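RagA protein (Porphyromonas gingivalis, PDB 6SLN) probably imports nutrients across the bacterial outer membrane as a TonB-dependent receptor, whose plug domain fills a transmembrane beta-barrel. Local coordinates at residues A[125-130]-A[185-190]; A[144-149]-A[156-161]; A[304-309]-A[337-342]. One frame throughout, in Å; residues are numbered along the deposited sequence.

Interaction 1 of 3, residues A[125-130]-A[185-190]; sequences QVAGMQ and VLKDAS
The flat group that meets K187 is the carbonyl of A127, in the middle peptide of a type II turn running from V126 to M129. K187 NZ donates to A127 O at 2.6 Å, from a point tilted 33° out of the carbonyl plane and with a C=O...N angle of 133°. The lysine's CD and CE pass the same oxygen on their way in. Because chi3 is bent (-125°), the ammonium is brought round onto the turn. The turn's own bond, M129 N to V126 O, does not use this carbonyl, which leaves it available to an outside donor, and G128 follows it with a positive phi.

Beside the polar link, V126, M129 and V185 form an apolar patch. M129 reaches across the contact, its CE 3.6 Å from V185 CG2 and against V185 CG1 as well, while V126 CG1 packs 4.0 Å from V185 CB. Strand 102-106 continues the patch: A103 touches both V126 and K187.

The ammonium has a second partner, a salt bridge to D738 of barrel strand 732-746. A buried lysine shared between a carboxylate and a turn carbonyl would be expected to keep its positive charge, and through K187 the plug turn is linked to barrel strand 732-746.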
loop_
_atom_site.group_PDB
_atom_site.type_symbol
_atom_site.label_atom_id
_atom_site.label_comp_id
_atom_site.label_asym_id
_atom_site.label_seq_id
_atom_site.Cartn_x
_atom_site.Cartn_y
_atom_site.Cartn_z
ATOM N N GLN A 125 -8.485 25.593 -34.045
ATOM C CA GLN A 125 -8.808 26.924 -33.542
ATOM C C GLN A 125 -7.625 27.888 -33.529
ATOM O O GLN A 125 -7.832 29.110 -33.543
ATOM C CB GLN A 125 -9.389 26.821 -32.123
ATOM C CG GLN A 125 -10.706 26.055 -32.038
ATOM C CD GLN A 125 -11.785 26.673 -32.896
ATOM O OE1 GLN A 125 -12.074 27.864 -32.788
ATOM N NE2 GLN A 125 -12.389 25.865 -33.761
ATOM N N VAL A 126 -6.394 27.388 -33.502
ATOM C CA VAL A 126 -5.228 28.255 -33.423
ATOM C C VAL A 126 -4.223 27.869 -34.502
ATOM O O VAL A 126 -3.778 26.717 -34.562
ATOM C CB VAL A 126 -4.577 28.195 -32.033
ATOM C CG1 VAL A 126 -3.345 29.082 -31.994
ATOM C CG2 VAL A 126 -5.568 28.620 -30.969
ATOM N N ALA A 127 -3.845 28.841 -35.330
ATOM C CA ALA A 127 -2.877 28.613 -36.400
ATOM C C ALA A 127 -1.555 28.109 -35.837
ATOM O O ALA A 127 -0.983 28.728 -34.938
ATOM C CB ALA A 127 -2.653 29.908 -37.188
ATOM N N GLY A 128 -1.079 26.985 -36.365
ATOM C CA GLY A 128 0.193 26.429 -35.977
ATOM C C GLY A 128 0.138 25.436 -34.838
ATOM O O GLY A 128 1.172 24.832 -34.511
ATOM N N MET A 129 -1.018 25.241 -34.213
ATOM C CA MET A 129 -1.132 24.323 -33.085
ATOM C C MET A 129 -1.876 23.079 -33.550
ATOM O O MET A 129 -3.026 23.178 -33.995
ATOM C CB MET A 129 -1.840 24.992 -31.908
ATOM C CG MET A 129 -1.974 24.123 -30.678
ATOM S SD MET A 129 -3.096 24.873 -29.469
ATOM C CE MET A 129 -2.037 24.912 -28.037
ATOM N N GLN A 130 -1.209 21.918 -33.472
ATOM C CA GLN A 130 -1.738 20.663 -34.014
ATOM C C GLN A 130 -2.267 19.795 -32.872
ATOM O O GLN A 130 -1.494 19.162 -32.145
ATOM C CB GLN A 130 -0.685 19.916 -34.833
ATOM C CG GLN A 130 -1.296 19.036 -35.928
ATOM C CD GLN A 130 -0.315 18.071 -36.587
ATOM O OE1 GLN A 130 -0.192 18.043 -37.814
ATOM N NE2 GLN A 130 0.370 17.262 -35.778
ATOM N N VAL A 185 -2.198 31.010 -26.721
ATOM C CA VAL A 185 -1.174 30.100 -27.211
ATOM C C VAL A 185 -0.000 30.948 -27.668
ATOM O O VAL A 185 -0.152 31.812 -28.540
ATOM C CB VAL A 185 -1.701 29.186 -28.328
ATOM C CG1 VAL A 185 -0.610 28.211 -28.784
ATOM C CG2 VAL A 185 -2.905 28.412 -27.816
ATOM N N LEU A 186 1.158 30.723 -27.049
ATOM C CA LEU A 186 2.376 31.465 -27.345
ATOM C C LEU A 186 3.291 30.613 -28.221
ATOM O O LEU A 186 3.715 29.524 -27.813
ATOM C CB LEU A 186 3.088 31.870 -26.059
ATOM C CG LEU A 186 2.226 32.353 -24.904
ATOM C CD1 LEU A 186 3.132 32.736 -23.789
ATOM C CD2 LEU A 186 1.381 33.533 -25.316
ATOM N N LYS A 187 3.610 31.121 -29.413
ATOM C CA LYS A 187 4.255 30.317 -30.437
ATOM C C LYS A 187 5.740 30.601 -30.637
ATOM O O LYS A 187 6.446 29.718 -31.129
ATOM C CB LYS A 187 3.531 30.507 -31.779
ATOM C CG LYS A 187 2.019 30.396 -31.671
ATOM C CD LYS A 187 1.340 30.232 -33.039
ATOM C CE LYS A 187 0.258 31.302 -33.260
ATOM N NZ LYS A 187 -0.400 31.251 -34.616
ATOM N N ASP A 188 6.232 31.786 -30.276
ATOM C CA ASP A 188 7.592 32.192 -30.609
ATOM C C ASP A 188 8.402 32.562 -29.369
ATOM O O ASP A 188 7.866 32.829 -28.292
ATOM C CB ASP A 188 7.588 33.381 -31.566
ATOM C CG ASP A 188 7.277 34.663 -30.867
ATOM O OD1 ASP A 188 6.103 34.863 -30.521
ATOM O OD2 ASP A 188 8.203 35.453 -30.639
ATOM N N ALA A 189 9.721 32.627 -29.568
ATOM C CA ALA A 189 10.665 32.783 -28.466
ATOM C C ALA A 189 10.503 34.112 -27.744
ATOM O O ALA A 189 10.851 34.224 -26.560
ATOM C CB ALA A 189 12.094 32.650 -28.985
ATOM N N SER A 190 10.019 35.136 -28.438
ATOM C CA SER A 190 9.793 36.404 -27.760
ATOM C C SER A 190 8.577 36.328 -26.856
ATOM O O SER A 190 8.540 36.992 -25.815
ATOM C CB SER A 190 9.624 37.521 -28.784
ATOM O OG SER A 190 9.193 38.729 -28.188
#

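Interaction 2 of 3, residues A[144-149]-A[156-161]; sequences VEIHGT and SAPLYI
In the plug domain, V144 and I146 at the end of strand 143-146 meet P158, just before strand 159-162, as the chain comes back against the strand it has left. The meeting is mostly apolar, with P158 at its middle. V144 CG1 lies 3.6 Å from P158 CG, the valine and the proline ring crossing at about a right angle. From the next residue on the same side of the strand, I146 CD1 comes to 3.9 Å from P158 CB. The other branch of V144, CG2, sits at the edge of the Y160 ring, near its plane and beside the hydroxyl oxygen. V144 has chi1 at -177°, a setting that spreads its two methyls between separate partners, CG1 for the proline and CG2 for the tyrosine.

At the other end of the contact E145 CG touches S156 CB at 4.0 Å, and T149 CG2 lies beside S156 OG. The T149 hydroxyl is occupied elsewhere: OG1 donates to E145 OE2 at 2.6 Å, approaching from above the carboxylate plane, 47° out of it, and so ties the loop after the strand back to it. V144 O and S156 O lie 3.4 Å apart, two acceptors side by side.

Around this core, M129 of strand 129-132 covers V144 and I146, and V204 of strand 203-208 packs on P158 and Y160. R198 and N201 bind the carbonyls of P158 and A157 respectively. From the loop itself, H147 stacks on Y703 and bonds D738, both on barrel strands.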
loop_
_atom_site.group_PDB
_atom_site.type_symbol
_atom_site.label_atom_id
_atom_site.label_comp_id
_atom_site.label_asym_id
_atom_site.label_seq_id
_atom_site.Cartn_x
_atom_site.Cartn_y
_atom_site.Cartn_z
ATOM N N VAL A 144 -0.529 17.760 -28.355
ATOM C CA VAL A 144 -0.395 19.094 -28.931
ATOM C C VAL A 144 1.044 19.308 -29.380
ATOM O O VAL A 144 1.985 18.976 -28.652
ATOM C CB VAL A 144 -0.807 20.199 -27.940
ATOM C CG1 VAL A 144 -0.715 21.535 -28.627
ATOM C CG2 VAL A 144 -2.226 19.959 -27.401
ATOM N N GLU A 145 1.207 19.864 -30.582
ATOM C CA GLU A 145 2.506 20.279 -31.117
ATOM C C GLU A 145 2.349 21.655 -31.757
ATOM O O GLU A 145 1.530 21.825 -32.667
ATOM C CB GLU A 145 3.049 19.277 -32.150
ATOM C CG GLU A 145 3.377 17.873 -31.620
ATOM C CD GLU A 145 3.857 16.926 -32.712
ATOM O OE1 GLU A 145 3.623 17.233 -33.896
ATOM O OE2 GLU A 145 4.457 15.873 -32.402
ATOM N N ILE A 146 3.130 22.628 -31.283
ATOM C CA ILE A 146 3.109 23.997 -31.794
ATOM C C ILE A 146 4.267 24.172 -32.774
ATOM O O ILE A 146 5.437 24.098 -32.378
ATOM C CB ILE A 146 3.196 25.009 -30.641
ATOM C CG1 ILE A 146 1.945 24.897 -29.759
ATOM C CG2 ILE A 146 3.459 26.442 -31.165
ATOM C CD1 ILE A 146 1.974 25.760 -28.535
ATOM N N HIS A 147 3.943 24.419 -34.050
ATOM C CA HIS A 147 4.938 24.535 -35.132
ATOM C C HIS A 147 5.799 23.271 -35.235
ATOM O O HIS A 147 7.029 23.331 -35.185
ATOM C CB HIS A 147 5.843 25.763 -34.954
ATOM C CG HIS A 147 5.152 27.084 -35.097
ATOM N ND1 HIS A 147 5.686 28.251 -34.589
ATOM C CD2 HIS A 147 3.990 27.434 -35.696
ATOM C CE1 HIS A 147 4.885 29.262 -34.869
ATOM N NE2 HIS A 147 3.848 28.795 -35.541
ATOM N N GLY A 148 5.147 22.114 -35.353
ATOM C CA GLY A 148 5.841 20.872 -35.641
ATOM C C GLY A 148 6.336 20.141 -34.408
ATOM O O GLY A 148 6.165 20.568 -33.263
ATOM N N THR A 149 6.962 18.991 -34.659
ATOM C CA THR A 149 7.641 18.227 -33.619
ATOM C C THR A 149 9.049 18.776 -33.492
ATOM O O THR A 149 9.810 18.760 -34.463
ATOM C CB THR A 149 7.702 16.736 -33.950
ATOM O OG1 THR A 149 6.381 16.236 -34.176
ATOM C CG2 THR A 149 8.317 15.956 -32.804
ATOM N N SER A 156 7.292 16.934 -27.202
ATOM C CA SER A 156 6.926 18.158 -27.908
ATOM C C SER A 156 5.705 18.823 -27.301
ATOM O O SER A 156 5.187 19.793 -27.868
ATOM C CB SER A 156 6.686 17.882 -29.398
ATOM O OG SER A 156 7.714 17.061 -29.937
ATOM N N ALA A 157 5.234 18.323 -26.168
ATOM C CA ALA A 157 4.100 18.932 -25.500
ATOM C C ALA A 157 4.421 20.371 -25.120
ATOM O O ALA A 157 5.475 20.628 -24.529
ATOM C CB ALA A 157 3.748 18.137 -24.249
ATOM N N PRO A 158 3.548 21.330 -25.411
ATOM C CA PRO A 158 3.736 22.664 -24.850
ATOM C C PRO A 158 3.695 22.590 -23.333
ATOM O O PRO A 158 3.135 21.668 -22.739
ATOM C CB PRO A 158 2.544 23.468 -25.388
ATOM C CG PRO A 158 1.741 22.546 -26.197
ATOM C CD PRO A 158 2.180 21.148 -25.921
ATOM N N LEU A 159 4.304 23.582 -22.707
ATOM C CA LEU A 159 4.114 23.784 -21.281
ATOM C C LEU A 159 2.705 24.313 -21.042
ATOM O O LEU A 159 2.225 25.188 -21.772
ATOM C CB LEU A 159 5.163 24.765 -20.761
ATOM C CG LEU A 159 5.550 24.812 -19.286
ATOM C CD1 LEU A 159 6.061 23.458 -18.804
ATOM C CD2 LEU A 159 6.597 25.909 -19.114
ATOM N N TYR A 160 2.023 23.763 -20.040
ATOM C CA TYR A 160 0.642 24.133 -19.742
ATOM C C TYR A 160 0.586 24.898 -18.428
ATOM O O TYR A 160 1.104 24.430 -17.406
ATOM C CB TYR A 160 -0.275 22.913 -19.653
ATOM C CG TYR A 160 -0.505 22.190 -20.940
ATOM C CD1 TYR A 160 -1.372 22.691 -21.900
ATOM C CD2 TYR A 160 0.128 20.990 -21.192
ATOM C CE1 TYR A 160 -1.592 22.016 -23.092
ATOM C CE2 TYR A 160 -0.085 20.300 -22.370
ATOM C CZ TYR A 160 -0.945 20.814 -23.317
ATOM O OH TYR A 160 -1.134 20.122 -24.489
ATOM N N ILE A 161 -0.082 26.049 -18.453
ATOM C CA ILE A 161 -0.001 27.031 -17.382
ATOM C C ILE A 161 -1.398 27.573 -17.086
ATOM O O ILE A 161 -2.022 28.198 -17.951
ATOM C CB ILE A 161 0.971 28.163 -17.761
ATOM C CG1 ILE A 161 2.337 27.543 -18.051
ATOM C CG2 ILE A 161 1.086 29.180 -16.654
ATOM C CD1 ILE A 161 3.395 28.506 -18.422
#

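Interaction 3 of 3, residues A[304-309]-A[337-342]; sequences ALFKTA and EGMARE
R341 leaves its backbone alongside L305 and runs along the backbone of L305 and A304. Its CB lies 3.5 Å from L305 O, its CG against the carbonyl carbon of the same residue, and its CD 3.2 Å from A304 O. With CG turned away from its own carbonyl carbon (chi1 -80°) and the chain extended as far as NE, which also passes A304 O, the guanidinium comes to lie with one face toward F306 C and K307 CB. K307 CB rests 3.7 Å above that face, offset toward the rim, while L305 N lies at the edge, in plane. At the tip, NH2 bonds the carbonyl of K303, so that the arginine finishes on the backbone of helix 301-305.

The backbones themselves are joined by two bonds. R341 N donates to L305 O at 2.9 Å, coming from 45° above the carbonyl plane; a water also donates to that oxygen and accepts from E342 N. K307 N returns a bond to M339 O, also 2.9 Å long and nearly in line with the C=O bond. Next to these bonds, F306 CE2 meets A340 CB at 3.6 Å, and the methyl of M339 touches CD2 of the same ring obliquely. Farther on, A309 CB packs 3.6 Å from E337 CB. Y983 bonds the amide of A340, and V394 of helix 390-396 touches the F306 side chain.

F306 and A340, flanked by the two bonds, form a single antiparallel beta bridge of the non-hydrogen-bonded kind. It fastens the chain entering strand 309-322 to the loop that leaves strand 325-337, probably at the extracellular rim, where receptors of this family carry their longer loops.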
loop_
_atom_site.group_PDB
_atom_site.type_symbol
_atom_site.label_atom_id
_atom_site.label_comp_id
_atom_site.label_asym_id
_atom_site.label_seq_id
_atom_site.Cartn_x
_atom_site.Cartn_y
_atom_site.Cartn_z
ATOM N N ALA A 304 -22.203 -6.029 -29.816
ATOM C CA ALA A 304 -21.650 -6.864 -28.757
ATOM C C ALA A 304 -20.578 -6.138 -27.958
ATOM O O ALA A 304 -20.367 -6.458 -26.785
ATOM C CB ALA A 304 -21.069 -8.144 -29.356
ATOM N N LEU A 305 -19.864 -5.184 -28.576
ATOM C CA LEU A 305 -18.730 -4.545 -27.922
ATOM C C LEU A 305 -18.797 -3.029 -27.816
ATOM O O LEU A 305 -17.879 -2.444 -27.242
ATOM C CB LEU A 305 -17.407 -4.953 -28.604
ATOM C CG LEU A 305 -17.157 -6.454 -28.476
ATOM C CD1 LEU A 305 -16.699 -7.001 -29.793
ATOM C CD2 LEU A 305 -16.209 -6.826 -27.335
ATOM N N PHE A 306 -19.832 -2.379 -28.339
ATOM C CA PHE A 306 -19.958 -0.931 -28.217
ATOM C C PHE A 306 -21.415 -0.583 -27.982
ATOM O O PHE A 306 -22.325 -1.252 -28.479
ATOM C CB PHE A 306 -19.433 -0.176 -29.464
ATOM C CG PHE A 306 -17.942 -0.234 -29.627
ATOM C CD1 PHE A 306 -17.330 -1.350 -30.179
ATOM C CD2 PHE A 306 -17.151 0.818 -29.206
ATOM C CE1 PHE A 306 -15.959 -1.405 -30.324
ATOM C CE2 PHE A 306 -15.790 0.780 -29.361
ATOM C CZ PHE A 306 -15.190 -0.337 -29.916
ATOM N N LYS A 307 -21.625 0.485 -27.225
ATOM C CA LYS A 307 -22.936 0.888 -26.749
ATOM C C LYS A 307 -23.033 2.392 -26.912
ATOM O O LYS A 307 -22.032 3.075 -27.107
ATOM C CB LYS A 307 -23.134 0.496 -25.275
ATOM C CG LYS A 307 -21.992 1.012 -24.369
ATOM C CD LYS A 307 -22.229 0.839 -22.857
ATOM C CE LYS A 307 -21.963 2.147 -22.083
ATOM N NZ LYS A 307 -22.724 2.280 -20.798
ATOM N N THR A 308 -24.246 2.905 -26.851
ATOM C CA THR A 308 -24.421 4.329 -26.658
ATOM C C THR A 308 -24.198 4.624 -25.184
ATOM O O THR A 308 -24.661 3.880 -24.312
ATOM C CB THR A 308 -25.816 4.770 -27.093
ATOM O OG1 THR A 308 -26.027 4.392 -28.456
ATOM C CG2 THR A 308 -25.952 6.266 -26.995
ATOM N N ALA A 309 -23.445 5.686 -24.901
ATOM C CA ALA A 309 -23.127 5.998 -23.520
ATOM C C ALA A 309 -23.564 7.419 -23.198
ATOM O O ALA A 309 -23.500 8.299 -24.059
ATOM C CB ALA A 309 -21.632 5.837 -23.255
ATOM N N GLU A 337 -19.417 8.785 -19.986
ATOM C CA GLU A 337 -19.316 7.333 -20.034
ATOM C C GLU A 337 -18.649 6.887 -21.323
ATOM O O GLU A 337 -18.860 7.478 -22.390
ATOM C CB GLU A 337 -20.699 6.690 -19.909
ATOM C CG GLU A 337 -21.166 6.487 -18.476
ATOM C CD GLU A 337 -20.031 6.003 -17.566
ATOM O OE1 GLU A 337 -19.910 6.549 -16.441
ATOM O OE2 GLU A 337 -19.264 5.084 -17.976
ATOM N N GLY A 338 -17.823 5.848 -21.217
ATOM C CA GLY A 338 -17.140 5.336 -22.395
ATOM C C GLY A 338 -18.089 4.564 -23.291
ATOM O O GLY A 338 -18.933 3.800 -22.825
ATOM N N MET A 339 -17.946 4.758 -24.597
ATOM C CA MET A 339 -18.874 4.080 -25.495
ATOM C C MET A 339 -18.458 2.647 -25.800
ATOM O O MET A 339 -19.318 1.829 -26.132
ATOM C CB MET A 339 -19.044 4.862 -26.788
ATOM C CG MET A 339 -17.770 5.271 -27.427
ATOM S SD MET A 339 -18.168 5.672 -29.114
ATOM C CE MET A 339 -17.764 4.113 -29.876
ATOM N N ALA A 340 -17.177 2.304 -25.706
ATOM C CA ALA A 340 -16.838 0.891 -25.747
ATOM C C ALA A 340 -17.414 0.216 -24.516
ATOM O O ALA A 340 -17.529 0.822 -23.450
ATOM C CB ALA A 340 -15.334 0.673 -25.798
ATOM N N ARG A 341 -17.804 -1.048 -24.675
ATOM C CA ARG A 341 -18.466 -1.732 -23.573
ATOM C C ARG A 341 -17.492 -2.032 -22.451
ATOM O O ARG A 341 -17.882 -2.004 -21.277
ATOM C CB ARG A 341 -19.140 -3.006 -24.063
ATOM C CG ARG A 341 -20.459 -2.746 -24.717
ATOM C CD ARG A 341 -21.207 -4.055 -24.822
ATOM N NE ARG A 341 -22.306 -3.925 -25.759
ATOM C CZ ARG A 341 -23.493 -3.421 -25.437
ATOM N NH1 ARG A 341 -23.737 -3.011 -24.194
ATOM N NH2 ARG A 341 -24.431 -3.319 -26.364
ATOM N N GLU A 342 -16.234 -2.331 -22.800
ATOM C CA GLU A 342 -15.105 -2.215 -21.886
ATOM C C GLU A 342 -15.217 -0.895 -21.132
ATOM O O GLU A 342 -15.166 0.183 -21.740
ATOM C CB GLU A 342 -13.792 -2.288 -22.651
ATOM C CG GLU A 342 -12.814 -3.264 -22.089
ATOM C CD GLU A 342 -11.508 -3.192 -22.829
ATOM O OE1 GLU A 342 -10.504 -2.769 -22.209
ATOM O OE2 GLU A 342 -11.499 -3.536 -24.035
HETATM O O HOH W 1 -15.457 -2.911 -25.634
#

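In the fold
In the modelled chain, which starts at residue 95, the plug domain comes first. Interaction 1 closes the longest of the three loops, 54 residues between segments 125-130 and 185-190, and within it interaction 2 closes a much shorter one, six residues long. The two centres are about 9 Å apart: strands 129-132 and 143-146 are sheet neighbours, with probable backbone bonds between Q130 and E145 and, just beyond the strand ends, between G128 and H147; I146 also packs on V185. Interaction 3 follows in series, once the barrel has begun, and closes a loop made almost wholly of strands 309-322 and 325-337. Its centre is about 36 Å from interaction 1's and about 31 Å from interaction 2's.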